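PDB 4UB9: molinate hydrolase from Gulosibacter molinativorax, which hydrolyses the thiocarbamate herbicide molinate, as a zinc-containing enzyme of the amidohydrolase family. Local coordinates for residues 113-116 with 121-124; 117-122 with 201-206; 126-131 with 484-489; 143-148 with 183-188; 153-158 with 168-173. All blocks are in the same frame, centred on the assembly; numbering follows the deposited sequence.

Overall arrangement
Contacts 1, 4 and 5 are buried, whereas contacts 2 and 3 are only partly buried, contact 2 at the interface with the second subunit. Contacts 1 and 2 share Y122 and helix 111-118, and both touch the second subunit. Helix 122-135 contributes to contacts 1 and 3, and E127 of contact 3 forms a salt bridge with R157 of contact 5. Chemistry follows place: charge and carboxylate hydrogen bonds dominate contacts 2 and 3, while contact 1 combines one hydroxyl bond with packing. Contact 4 is purely aromatic across the two segments and lies closest to the zinc. Contact 5, nested in the chain within the loop that contact 4 closes, packs a helix on its following strand.

Contact 1 of 5, residues 113-116 with 121-124; sequences EYLA and NYYK
Y122 reaches across to L115 with the end of its ring: the hydroxyl meets the backbone carbonyl of L115, and ring carbon CE1 meets its methyl CD2. The two side chains cross at about a right angle. OH of Y122 donates a short hydrogen bond of 2.6 Å to the backbone O of L115; the C=O...OH angle is 132°, and the hydroxyl is tilted moderately out of the carbonyl plane. That oxygen lies near the plane of the tyrosine ring, at its edge. Beside the polar bond, the methyl CD2 of L115 rests 3.9 Å from CE1 of Y122. A tyrosine suits this place because its long flat ring packs on the leucine methyl while its hydroxyl reaches a buried carbonyl. Its first torsion sets CG anti to the carbonyl carbon (chi1 -64°), which turns the ring back from the new helix toward the preceding one. A phenylalanine here would probably leave L115 O without this donor and let the ring end shift against the leucine. L115, branched and apolar, provides packing surface without competing for the hydroxyl. The contact joins the last part of helix 111-118 to the first turn of helix 122-135 across the short link. Helix 198-209 covers it through M204, which touches both residues, and M207, which packs on Y122; M106 of helix 103-106 packs against L115, and P150 of helix 148-159 lies on the tyrosine.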
# COMPACT_ATOMS: atom_id res chain seq x y z
N GLU A 113 12.11 -0.60 13.95
CA GLU A 113 12.15 -0.38 15.39
C GLU A 113 13.35 -1.04 16.02
O GLU A 113 14.07 -0.44 16.82
CB GLU A 113 10.86 -0.83 16.10
CG GLU A 113 10.51 -2.30 15.94
CD GLU A 113 9.03 -2.59 16.18
OE1 GLU A 113 8.64 -2.88 17.35
OE2 GLU A 113 8.26 -2.61 15.19
N TYR A 114 13.66 -2.23 15.56
CA TYR A 114 14.84 -2.95 16.08
C TYR A 114 16.16 -2.26 15.72
O TYR A 114 17.02 -2.03 16.57
CB TYR A 114 14.80 -4.34 15.49
CG TYR A 114 15.94 -5.31 15.74
CD1 TYR A 114 16.02 -6.04 16.95
CD2 TYR A 114 16.84 -5.61 14.75
CE1 TYR A 114 17.01 -7.00 17.14
CE2 TYR A 114 17.83 -6.59 14.94
CZ TYR A 114 17.92 -7.25 16.14
OH TYR A 114 18.89 -8.20 16.29
N LEU A 115 16.33 -1.91 14.45
CA LEU A 115 17.62 -1.30 14.06
C LEU A 115 17.80 0.10 14.65
O LEU A 115 18.93 0.52 14.92
CB LEU A 115 17.79 -1.29 12.55
CG LEU A 115 17.97 -2.71 11.96
CD1 LEU A 115 17.93 -2.70 10.44
CD2 LEU A 115 19.27 -3.31 12.41
N ALA A 116 16.71 0.82 14.80
CA ALA A 116 16.81 2.16 15.36
C ALA A 116 17.08 2.07 16.85
O ALA A 116 17.87 2.82 17.42
CB ALA A 116 15.56 2.96 15.09
N ASN A 121 25.00 -0.02 19.20
CA ASN A 121 25.30 -1.21 19.97
C ASN A 121 25.16 -2.52 19.24
O ASN A 121 24.93 -3.57 19.85
CB ASN A 121 24.36 -1.28 21.18
CG ASN A 121 24.71 -0.30 22.25
OD1 ASN A 121 23.90 0.56 22.58
ND2 ASN A 121 25.94 -0.34 22.72
N TYR A 122 25.24 -2.49 17.93
CA TYR A 122 24.95 -3.69 17.16
C TYR A 122 25.87 -4.83 17.58
O TYR A 122 25.41 -5.97 17.71
CB TYR A 122 25.03 -3.42 15.66
CG TYR A 122 24.00 -2.44 15.16
CD1 TYR A 122 22.65 -2.59 15.44
CD2 TYR A 122 24.38 -1.37 14.38
CE1 TYR A 122 21.71 -1.69 14.97
CE2 TYR A 122 23.47 -0.48 13.89
CZ TYR A 122 22.13 -0.63 14.18
OH TYR A 122 21.23 0.29 13.69
N TYR A 123 27.14 -4.53 17.86
CA TYR A 123 28.07 -5.59 18.26
C TYR A 123 27.62 -6.26 19.56
O TYR A 123 27.81 -7.47 19.73
CB TYR A 123 29.53 -5.13 18.38
CG TYR A 123 29.88 -4.22 19.55
CD1 TYR A 123 29.61 -2.86 19.49
CD2 TYR A 123 30.44 -4.72 20.70
CE1 TYR A 123 29.89 -2.03 20.56
CE2 TYR A 123 30.77 -3.89 21.77
CZ TYR A 123 30.49 -2.54 21.69
OH TYR A 123 30.83 -1.68 22.71
N LYS A 124 27.00 -5.50 20.45
CA LYS A 124 26.48 -6.07 21.71
C LYS A 124 25.24 -6.89 21.50
O LYS A 124 25.02 -7.87 22.19
CB LYS A 124 26.18 -4.98 22.72
CG LYS A 124 27.43 -4.39 23.31
CD LYS A 124 27.15 -3.31 24.33
CE LYS A 124 28.45 -2.84 24.92
NZ LYS A 124 28.35 -1.46 25.43

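Contact 2 of 5, residues 117-122 with 201-206; sequences RFEGNY and ADRMDA
The R203 guanidinium and the E119 carboxylate meet edge to edge, their planes only 15° apart, in a side-on, two-pronged salt bridge. Bends at chi2 and chi3 of M204 bring its CE against one face of that carboxylate, 3.4 Å from E119 OE2. The other flat group, the Y122 ring, has F118 O 3.6 Å above one face, near the rim. M204 SD approaches this ring obliquely, 5.3 Å from its centroid, as a Met-aromatic contact, and sits 3.3 Å from Y122 OH, whose proton goes to L115; a flexible thioether suits this seam between charge and ring. NE of R203 donates a hydrogen bond to OE2 of E119 at 2.8 Å, and NH2 of R203 one to OE1 of E119 at 2.9 Å, the latter with an N-H...O angle of 167°. Each oxygen uses its syn lone pair, and both lie in the guanidinium plane, a fit that restrains rotation of both groups. A leucine in place of R203 would probably cost the carboxylate two donors, leaving it less firmly oriented, and deprive D380 of the second subunit of its mate. The pair is part of a wider charge network, with E119 OE1 also bound by R117 of the second subunit and R203 NH1 by D380 of that subunit. Helix 198-209 is thus tied to the turn that follows helix 111-118 at the subunit interface.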
# COMPACT_ATOMS: atom_id res chain seq x y z
N ARG A 117 16.43 1.12 17.48
CA ARG A 117 16.56 1.02 18.92
C ARG A 117 17.97 0.70 19.31
O ARG A 117 18.45 1.15 20.33
CB ARG A 117 15.60 -0.03 19.48
CG ARG A 117 15.45 0.00 21.01
CD ARG A 117 14.57 -1.16 21.49
NE ARG A 117 13.21 -1.11 21.00
CZ ARG A 117 12.25 -0.35 21.53
NH1 ARG A 117 12.50 0.44 22.55
NH2 ARG A 117 11.02 -0.36 20.99
N PHE A 118 18.64 -0.14 18.52
CA PHE A 118 19.98 -0.62 18.93
C PHE A 118 21.16 -0.01 18.21
O PHE A 118 22.27 -0.43 18.45
CB PHE A 118 20.01 -2.13 18.89
CG PHE A 118 18.99 -2.73 19.81
CD1 PHE A 118 19.09 -2.53 21.17
CD2 PHE A 118 17.88 -3.36 19.31
CE1 PHE A 118 18.12 -3.01 22.04
CE2 PHE A 118 16.90 -3.85 20.17
CZ PHE A 118 17.03 -3.67 21.54
N GLU A 119 20.92 1.00 17.37
CA GLU A 119 22.01 1.68 16.65
C GLU A 119 23.01 2.20 17.68
O GLU A 119 22.61 2.79 18.65
CB GLU A 119 21.54 2.85 15.77
CG GLU A 119 22.65 3.32 14.82
CD GLU A 119 22.21 4.18 13.66
OE1 GLU A 119 21.16 4.85 13.76
OE2 GLU A 119 22.91 4.19 12.61
N GLY A 120 24.29 1.95 17.45
CA GLY A 120 25.33 2.28 18.42
C GLY A 120 25.82 1.03 19.17
O GLY A 120 26.92 1.05 19.73
N ASN A 121 25.00 -0.02 19.20
CA ASN A 121 25.30 -1.21 19.97
C ASN A 121 25.16 -2.52 19.24
O ASN A 121 24.93 -3.57 19.85
CB ASN A 121 24.36 -1.28 21.18
CG ASN A 121 24.71 -0.30 22.25
OD1 ASN A 121 23.90 0.56 22.58
ND2 ASN A 121 25.94 -0.34 22.72
N TYR A 122 25.24 -2.49 17.93
CA TYR A 122 24.95 -3.69 17.16
C TYR A 122 25.87 -4.83 17.58
O TYR A 122 25.41 -5.97 17.71
CB TYR A 122 25.03 -3.42 15.66
CG TYR A 122 24.00 -2.44 15.16
CD1 TYR A 122 22.65 -2.59 15.44
CD2 TYR A 122 24.38 -1.37 14.38
CE1 TYR A 122 21.71 -1.69 14.97
CE2 TYR A 122 23.47 -0.48 13.89
CZ TYR A 122 22.13 -0.63 14.18
OH TYR A 122 21.23 0.29 13.69
N ALA A 201 17.36 4.50 6.22
CA ALA A 201 17.26 3.29 5.39
C ALA A 201 18.53 3.05 4.58
O ALA A 201 19.03 1.93 4.51
CB ALA A 201 16.07 3.38 4.47
N ASP A 202 19.10 4.11 4.03
CA ASP A 202 20.35 3.99 3.25
C ASP A 202 21.51 3.60 4.11
O ASP A 202 22.38 2.82 3.73
CB ASP A 202 20.68 5.30 2.48
CG ASP A 202 19.76 5.55 1.32
OD1 ASP A 202 19.00 4.65 0.90
OD2 ASP A 202 19.75 6.68 0.80
N ARG A 203 21.58 4.18 5.28
CA ARG A 203 22.70 3.89 6.19
C ARG A 203 22.67 2.41 6.63
O ARG A 203 23.69 1.76 6.72
CB ARG A 203 22.67 4.84 7.40
CG ARG A 203 23.81 4.60 8.40
CD ARG A 203 23.97 5.73 9.36
NE ARG A 203 22.91 5.79 10.37
CZ ARG A 203 21.97 6.73 10.47
NH1 ARG A 203 21.82 7.68 9.55
NH2 ARG A 203 21.10 6.70 11.48
N MET A 204 21.47 1.90 6.84
CA MET A 204 21.31 0.50 7.24
C MET A 204 21.59 -0.44 6.09
O MET A 204 22.31 -1.44 6.24
CB MET A 204 19.90 0.22 7.76
CG MET A 204 19.55 0.93 9.06
SD MET A 204 20.57 0.43 10.47
CE MET A 204 21.83 1.70 10.49
N ASP A 205 21.04 -0.14 4.93
CA ASP A 205 21.37 -0.97 3.75
C ASP A 205 22.89 -1.02 3.52
O ASP A 205 23.44 -2.08 3.18
CB ASP A 205 20.66 -0.45 2.50
CG ASP A 205 19.16 -0.87 2.49
OD1 ASP A 205 18.79 -1.75 3.32
OD2 ASP A 205 18.38 -0.35 1.66
N ALA A 206 23.57 0.11 3.67
CA ALA A 206 25.03 0.14 3.40
C ALA A 206 25.82 -0.70 4.38
O ALA A 206 26.76 -1.39 4.01
CB ALA A 206 25.54 1.55 3.41

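Contact 3 of 5, residues 126-131 with 484-489; sequences IEEAAQ and LVTAYP
E128 drives its carboxylate into the turn at L484, V485 and T486, and four hydrogen bonds hold it there. OE2 takes three. L484 N comes from above the carboxylate plane of E128 at 2.9 Å from OE2, almost straight, with an N-H...OE2 angle of 175°. T486 N reaches E128 OE2 from the syn side at 3.0 Å, tilted somewhat out of the carboxylate plane, and T486 OG1 donates to the same OE2 at 2.6 Å, nearly along the C-O direction. The other oxygen of E128, OE1, offers its syn lone pair to V485 N at 2.8 Å. So many grips fix the rotation of the carboxylate, and this crowd of donors would probably favour its ionised form. Glutamate suits the site because its extended chain, with CG anti to the backbone N (chi1 177°), carries the charge clear of the helix surface to the three backbone amides of the turn. Threonine suits position 486 because its OG1, set between the backbone N and carbonyl carbon (chi1 56°), turns to the same oxygen as its own amide. Behind this first shell, L484 packs on K124 and V125, V485 on V125 and on P379 of helix 379-383, and T486 on I132, which seats the turn against the helix. Q131, one turn further on, accepts a hydrogen bond at OE1 from L481 N and so holds the chain leading into the turn. One carboxylate thus bonds the three successive amides of 484-486 and pins the C-terminal stretch to helix 122-135, within the amidohydrolase family region.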
# COMPACT_ATOMS: atom_id res chain seq x y z
N ILE A 126 24.81 -8.64 18.89
CA ILE A 126 25.33 -9.85 18.32
C ILE A 126 25.91 -10.74 19.43
O ILE A 126 25.70 -11.95 19.46
CB ILE A 126 26.38 -9.54 17.25
CG1 ILE A 126 25.69 -9.00 16.00
CG2 ILE A 126 27.18 -10.79 16.87
CD1 ILE A 126 26.62 -8.45 14.95
N GLU A 127 26.64 -10.13 20.35
CA GLU A 127 27.19 -10.89 21.52
C GLU A 127 26.08 -11.49 22.36
O GLU A 127 26.11 -12.68 22.67
CB GLU A 127 28.10 -10.03 22.37
CG GLU A 127 29.40 -9.72 21.64
CD GLU A 127 30.20 -8.57 22.24
OE1 GLU A 127 29.81 -8.06 23.32
OE2 GLU A 127 31.24 -8.19 21.63
N GLU A 128 25.08 -10.70 22.67
CA GLU A 128 23.88 -11.20 23.40
C GLU A 128 23.28 -12.44 22.68
O GLU A 128 22.96 -13.44 23.31
CB GLU A 128 22.80 -10.12 23.51
CG GLU A 128 21.51 -10.56 24.19
CD GLU A 128 20.40 -9.52 24.17
OE1 GLU A 128 20.36 -8.71 23.22
OE2 GLU A 128 19.55 -9.47 25.10
N ALA A 129 23.14 -12.35 21.35
CA ALA A 129 22.56 -13.46 20.58
C ALA A 129 23.46 -14.70 20.62
O ALA A 129 22.98 -15.84 20.72
CB ALA A 129 22.30 -13.06 19.16
N ALA A 130 24.77 -14.47 20.58
CA ALA A 130 25.74 -15.57 20.70
C ALA A 130 25.65 -16.24 22.08
O ALA A 130 25.84 -17.45 22.22
CB ALA A 130 27.13 -15.05 20.47
N GLN A 131 25.37 -15.44 23.10
CA GLN A 131 25.21 -15.95 24.47
C GLN A 131 23.95 -16.76 24.60
O GLN A 131 23.92 -17.75 25.31
CB GLN A 131 25.22 -14.82 25.48
CG GLN A 131 26.58 -14.20 25.61
CD GLN A 131 26.56 -12.89 26.38
OE1 GLN A 131 25.63 -12.57 27.08
NE2 GLN A 131 27.61 -12.14 26.22
N LEU A 484 19.90 -6.91 26.48
CA LEU A 484 19.85 -5.71 25.66
C LEU A 484 18.57 -5.78 24.84
O LEU A 484 17.58 -5.12 25.18
CB LEU A 484 21.10 -5.61 24.80
CG LEU A 484 21.24 -4.35 23.95
CD1 LEU A 484 21.12 -3.08 24.78
CD2 LEU A 484 22.58 -4.39 23.24
N VAL A 485 18.54 -6.61 23.79
CA VAL A 485 17.26 -6.78 23.09
C VAL A 485 16.26 -7.55 23.93
O VAL A 485 15.07 -7.27 23.88
CB VAL A 485 17.33 -7.25 21.59
CG1 VAL A 485 18.73 -7.44 21.10
CG2 VAL A 485 16.43 -8.40 21.29
N THR A 486 16.76 -8.48 24.74
CA THR A 486 15.87 -9.26 25.61
C THR A 486 15.43 -8.55 26.88
O THR A 486 14.57 -9.03 27.57
CB THR A 486 16.46 -10.63 26.02
OG1 THR A 486 17.72 -10.43 26.66
CG2 THR A 486 16.57 -11.49 24.81
N ALA A 487 16.04 -7.41 27.18
CA ALA A 487 15.54 -6.57 28.30
C ALA A 487 14.08 -6.25 28.11
O ALA A 487 13.67 -5.68 27.11
CB ALA A 487 16.35 -5.29 28.44
N TYR A 488 13.28 -6.63 29.09
CA TYR A 488 11.84 -6.52 28.99
C TYR A 488 11.20 -6.62 30.36
O TYR A 488 11.62 -7.41 31.18
CB TYR A 488 11.31 -7.65 28.12
CG TYR A 488 10.14 -7.28 27.24
CD1 TYR A 488 10.26 -6.27 26.27
CD2 TYR A 488 8.92 -7.95 27.35
CE1 TYR A 488 9.20 -5.92 25.46
CE2 TYR A 488 7.86 -7.60 26.54
CZ TYR A 488 8.00 -6.59 25.59
OH TYR A 488 6.98 -6.26 24.74
N PRO A 489 10.12 -5.85 30.61
CA PRO A 489 9.45 -4.90 29.73
C PRO A 489 10.25 -3.63 29.56
O PRO A 489 11.25 -3.45 30.20
CB PRO A 489 8.16 -4.56 30.48
CG PRO A 489 8.07 -5.53 31.60
CD PRO A 489 9.46 -5.94 31.92

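Contact 4 of 5, residues 143-148 with 183-188; sequences DTWNAL and GDFMRP
The backbones of W145 and F185 belong to two irregular loops that stay well apart, the closest CA atoms, those of W145 and D184, being 13.1 Å from each other, so large side chains must bridge the gap. They come from opposite directions. CZ of F185 lies over one face of the indole, offset toward the rim of its six-membered ring, and touches CZ2 of W145 at 3.7 Å and CH2 of W145 at 3.8 Å. The six-membered rings are 5.2 Å apart between centroids and their planes are inclined by 33°, a skewed meeting that is neither a stack nor edge-to-face. W145 holds CG anti to its own N (chi1 -178°), which directs the indole toward the 183-188 loop. Tryptophan and phenylalanine suit the place, being long and apolar enough to span a buried interval. The tryptophan's loop is held by an Asx turn, W145 N donating to D143 OD1 at 3.0 Å, while N146 ND2 donates to D143 OD2 at 2.8 Å. N146 OD1 in turn accepts from A147 N, just before helix 148-159. Further rings extend the cluster: F208 stacks on W145, and H246 meets F185. The nearest side-chain atom of W145 is about 8 Å from the zinc ion, whose ligands include H282 and H302. Loops after strands of a TIM-barrel domain commonly surround the metal centre, and this aromatic pair is consistent with a wall of the active-site pocket.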
# COMPACT_ATOMS: atom_id res chain seq x y z
N ASP A 143 27.30 -17.78 11.20
CA ASP A 143 26.43 -16.68 10.80
C ASP A 143 26.56 -16.37 9.31
O ASP A 143 27.60 -15.97 8.82
CB ASP A 143 26.70 -15.44 11.63
CG ASP A 143 25.77 -14.27 11.27
OD1 ASP A 143 25.60 -13.96 10.05
OD2 ASP A 143 25.24 -13.63 12.21
N THR A 144 25.45 -16.51 8.64
CA THR A 144 25.37 -16.63 7.18
C THR A 144 24.89 -15.32 6.50
O THR A 144 24.91 -15.17 5.29
CB THR A 144 24.42 -17.82 6.97
OG1 THR A 144 25.20 -19.01 6.75
CG2 THR A 144 23.48 -17.62 5.97
N TRP A 145 24.48 -14.38 7.33
CA TRP A 145 24.05 -13.06 6.89
C TRP A 145 23.95 -12.11 8.06
O TRP A 145 23.19 -12.31 9.01
CB TRP A 145 22.69 -13.06 6.17
CG TRP A 145 22.29 -11.65 5.68
CD1 TRP A 145 22.75 -11.02 4.57
CD2 TRP A 145 21.41 -10.74 6.31
NE1 TRP A 145 22.20 -9.78 4.45
CE2 TRP A 145 21.35 -9.59 5.50
CE3 TRP A 145 20.64 -10.79 7.46
CZ2 TRP A 145 20.56 -8.50 5.82
CZ3 TRP A 145 19.87 -9.72 7.78
CH2 TRP A 145 19.84 -8.58 6.97
N ASN A 146 24.72 -11.05 7.97
CA ASN A 146 24.84 -10.09 9.02
C ASN A 146 25.55 -8.88 8.46
O ASN A 146 26.02 -8.91 7.33
CB ASN A 146 25.63 -10.68 10.18
CG ASN A 146 25.26 -10.06 11.52
OD1 ASN A 146 25.04 -8.85 11.63
ND2 ASN A 146 25.18 -10.90 12.54
N ALA A 147 25.65 -7.84 9.27
CA ALA A 147 26.45 -6.66 8.93
C ALA A 147 27.91 -6.88 9.30
O ALA A 147 28.25 -7.16 10.45
CB ALA A 147 25.93 -5.44 9.63
N LEU A 148 28.77 -6.70 8.30
CA LEU A 148 30.17 -7.02 8.44
C LEU A 148 30.85 -6.36 9.62
O LEU A 148 31.53 -7.02 10.39
CB LEU A 148 30.92 -6.69 7.15
CG LEU A 148 32.39 -7.15 7.12
CD1 LEU A 148 32.56 -8.66 7.28
CD2 LEU A 148 33.01 -6.73 5.81
N GLY A 183 14.00 -4.39 -1.83
CA GLY A 183 12.97 -5.32 -2.28
C GLY A 183 13.09 -6.73 -1.75
O GLY A 183 12.10 -7.48 -1.63
N ASP A 184 14.32 -7.10 -1.50
CA ASP A 184 14.62 -8.39 -0.89
C ASP A 184 13.98 -8.66 0.50
O ASP A 184 13.92 -9.80 0.93
CB ASP A 184 16.12 -8.58 -0.84
CG ASP A 184 16.73 -8.77 -2.22
OD1 ASP A 184 16.23 -9.56 -2.99
OD2 ASP A 184 17.73 -8.16 -2.52
N PHE A 185 13.50 -7.63 1.18
CA PHE A 185 12.83 -7.81 2.46
C PHE A 185 11.47 -7.17 2.49
O PHE A 185 10.87 -7.08 3.51
CB PHE A 185 13.68 -7.24 3.58
CG PHE A 185 14.95 -8.00 3.83
CD1 PHE A 185 16.02 -7.88 2.96
CD2 PHE A 185 15.07 -8.83 4.94
CE1 PHE A 185 17.21 -8.54 3.22
CE2 PHE A 185 16.24 -9.51 5.19
CZ PHE A 185 17.31 -9.39 4.32
N MET A 186 10.95 -6.79 1.35
CA MET A 186 9.60 -6.30 1.30
C MET A 186 8.55 -7.39 1.18
O MET A 186 8.84 -8.52 0.79
CB MET A 186 9.44 -5.38 0.10
CG MET A 186 9.98 -3.99 0.32
SD MET A 186 10.05 -3.00 -1.22
CE MET A 186 8.62 -3.48 -2.15
N ARG A 187 7.32 -7.01 1.49
CA ARG A 187 6.11 -7.76 1.08
C ARG A 187 5.19 -6.78 0.42
O ARG A 187 5.30 -5.59 0.64
CB ARG A 187 5.40 -8.42 2.27
CG ARG A 187 6.34 -9.26 3.11
CD ARG A 187 5.57 -10.18 4.03
NE ARG A 187 6.46 -10.76 5.01
CZ ARG A 187 6.08 -11.40 6.11
NH1 ARG A 187 4.80 -11.62 6.34
NH2 ARG A 187 6.99 -11.82 6.97
N PRO A 188 4.22 -7.26 -0.34
CA PRO A 188 3.31 -6.35 -1.02
C PRO A 188 2.72 -5.28 -0.10
O PRO A 188 2.66 -4.12 -0.47
CB PRO A 188 2.20 -7.28 -1.55
CG PRO A 188 2.89 -8.61 -1.74
CD PRO A 188 3.82 -8.68 -0.55

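Contact 5 of 5, residues 153-158 with 168-173; sequences IARDRI and IFFAGT
R155 forms the close-packed part of this contact with I168 and F170, its CB lying 3.7 Å from I168 CB. F170 CE2 lies over one face of the R155 guanidinium, toward that group's margin and 3.3 Å from R155 NE, with the two planes 21° apart. F170 CG sits between its backbone N and carbonyl carbon (chi1 63°), which brings the ring across to the arginine. Deeper in, the methyl tips CD1 of I158 and CD1 of I168 touch at 3.8 Å, the two chains crossing at about a right angle; beta-branched isoleucines give stiff, well-filled surfaces between helix and strand. The outer side is polar: along the partly exposed margin, R155 NH1 bonds D156 OD1 at 2.7 Å in a salt bridge, and D237 pairs with R155 NE. A long arginine suits such a border, its methylenes packing on I168 and F170 while its charged end meets D156 and D237. The axes of 153-158 and 168-170 approach to 8.3 Å and run roughly antiparallel (148°). Helix 148-159 and strand 167-170 belong to a beta-alpha-beta unit with strand 138-143, V141 of which packs on I168, and helix 122-135 covers I158 through A130.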
# COMPACT_ATOMS: atom_id res chain seq x y z
N ILE A 153 33.63 -7.13 14.83
CA ILE A 153 33.89 -6.67 16.21
C ILE A 153 33.55 -7.75 17.25
O ILE A 153 34.31 -8.02 18.17
CB ILE A 153 33.11 -5.41 16.54
CG1 ILE A 153 33.71 -4.24 15.75
CG2 ILE A 153 33.18 -5.10 18.03
CD1 ILE A 153 32.90 -2.96 15.75
N ALA A 154 32.38 -8.34 17.09
CA ALA A 154 31.82 -9.28 18.06
C ALA A 154 32.57 -10.60 18.05
O ALA A 154 32.87 -11.16 19.11
CB ALA A 154 30.35 -9.54 17.81
N ARG A 155 32.88 -11.12 16.87
CA ARG A 155 33.60 -12.39 16.86
C ARG A 155 34.99 -12.23 17.45
O ARG A 155 35.45 -13.12 18.15
CB ARG A 155 33.62 -13.07 15.52
CG ARG A 155 34.80 -12.79 14.66
CD ARG A 155 35.40 -14.04 14.18
NE ARG A 155 35.61 -13.98 12.76
CZ ARG A 155 36.40 -13.15 12.08
NH1 ARG A 155 37.06 -12.18 12.66
NH2 ARG A 155 36.51 -13.28 10.76
N ASP A 156 35.64 -11.10 17.16
CA ASP A 156 37.01 -10.87 17.62
C ASP A 156 37.04 -10.76 19.14
O ASP A 156 37.93 -11.25 19.79
CB ASP A 156 37.62 -9.63 16.98
CG ASP A 156 37.81 -9.78 15.44
OD1 ASP A 156 37.66 -10.90 14.91
OD2 ASP A 156 38.13 -8.79 14.76
N ARG A 157 36.03 -10.14 19.70
CA ARG A 157 35.95 -10.01 21.13
C ARG A 157 35.65 -11.31 21.82
O ARG A 157 36.16 -11.60 22.89
CB ARG A 157 34.94 -8.94 21.50
CG ARG A 157 35.54 -7.55 21.37
CD ARG A 157 34.50 -6.44 21.36
NE ARG A 157 33.37 -6.73 22.24
CZ ARG A 157 33.30 -6.41 23.54
NH1 ARG A 157 34.30 -5.81 24.14
NH2 ARG A 157 32.22 -6.74 24.24
N ILE A 158 34.77 -12.11 21.24
CA ILE A 158 34.49 -13.43 21.82
C ILE A 158 35.70 -14.36 21.66
O ILE A 158 36.10 -15.04 22.58
CB ILE A 158 33.27 -14.08 21.17
CG1 ILE A 158 32.03 -13.31 21.56
CG2 ILE A 158 33.16 -15.55 21.56
CD1 ILE A 158 30.78 -13.71 20.80
N ILE A 168 31.99 -17.51 16.94
CA ILE A 168 31.38 -17.08 15.71
C ILE A 168 32.31 -17.21 14.53
O ILE A 168 33.46 -16.81 14.58
CB ILE A 168 31.00 -15.61 15.78
CG1 ILE A 168 30.03 -15.37 16.92
CG2 ILE A 168 30.33 -15.17 14.47
CD1 ILE A 168 29.77 -13.90 17.17
N PHE A 169 31.75 -17.73 13.46
CA PHE A 169 32.32 -17.59 12.12
C PHE A 169 31.26 -17.02 11.20
O PHE A 169 30.10 -17.39 11.28
CB PHE A 169 32.82 -18.93 11.61
CG PHE A 169 33.86 -19.53 12.48
CD1 PHE A 169 35.14 -18.97 12.56
CD2 PHE A 169 33.56 -20.65 13.26
CE1 PHE A 169 36.12 -19.51 13.40
CE2 PHE A 169 34.52 -21.18 14.11
CZ PHE A 169 35.81 -20.62 14.18
N PHE A 170 31.68 -16.14 10.29
CA PHE A 170 30.70 -15.44 9.47
C PHE A 170 31.01 -15.30 7.97
O PHE A 170 32.15 -15.37 7.55
CB PHE A 170 30.42 -14.10 10.10
CG PHE A 170 31.59 -13.20 10.14
CD1 PHE A 170 32.04 -12.57 8.99
CD2 PHE A 170 32.22 -12.93 11.33
CE1 PHE A 170 33.13 -11.71 9.05
CE2 PHE A 170 33.30 -12.07 11.40
CZ PHE A 170 33.76 -11.45 10.27
N ALA A 171 29.95 -15.12 7.21
CA ALA A 171 30.02 -14.77 5.78
C ALA A 171 30.08 -13.29 5.52
O ALA A 171 30.48 -12.86 4.45
CB ALA A 171 28.80 -15.30 5.05
N GLY A 172 29.55 -12.53 6.46
CA GLY A 172 29.21 -11.11 6.24
C GLY A 172 27.88 -11.05 5.52
O GLY A 172 26.87 -11.60 5.99
N THR A 173 27.88 -10.48 4.34
CA THR A 173 26.63 -10.38 3.56
C THR A 173 26.46 -11.53 2.57
O THR A 173 27.30 -12.39 2.44
CB THR A 173 26.52 -9.05 2.82
OG1 THR A 173 25.18 -8.88 2.33
CG2 THR A 173 27.50 -8.98 1.66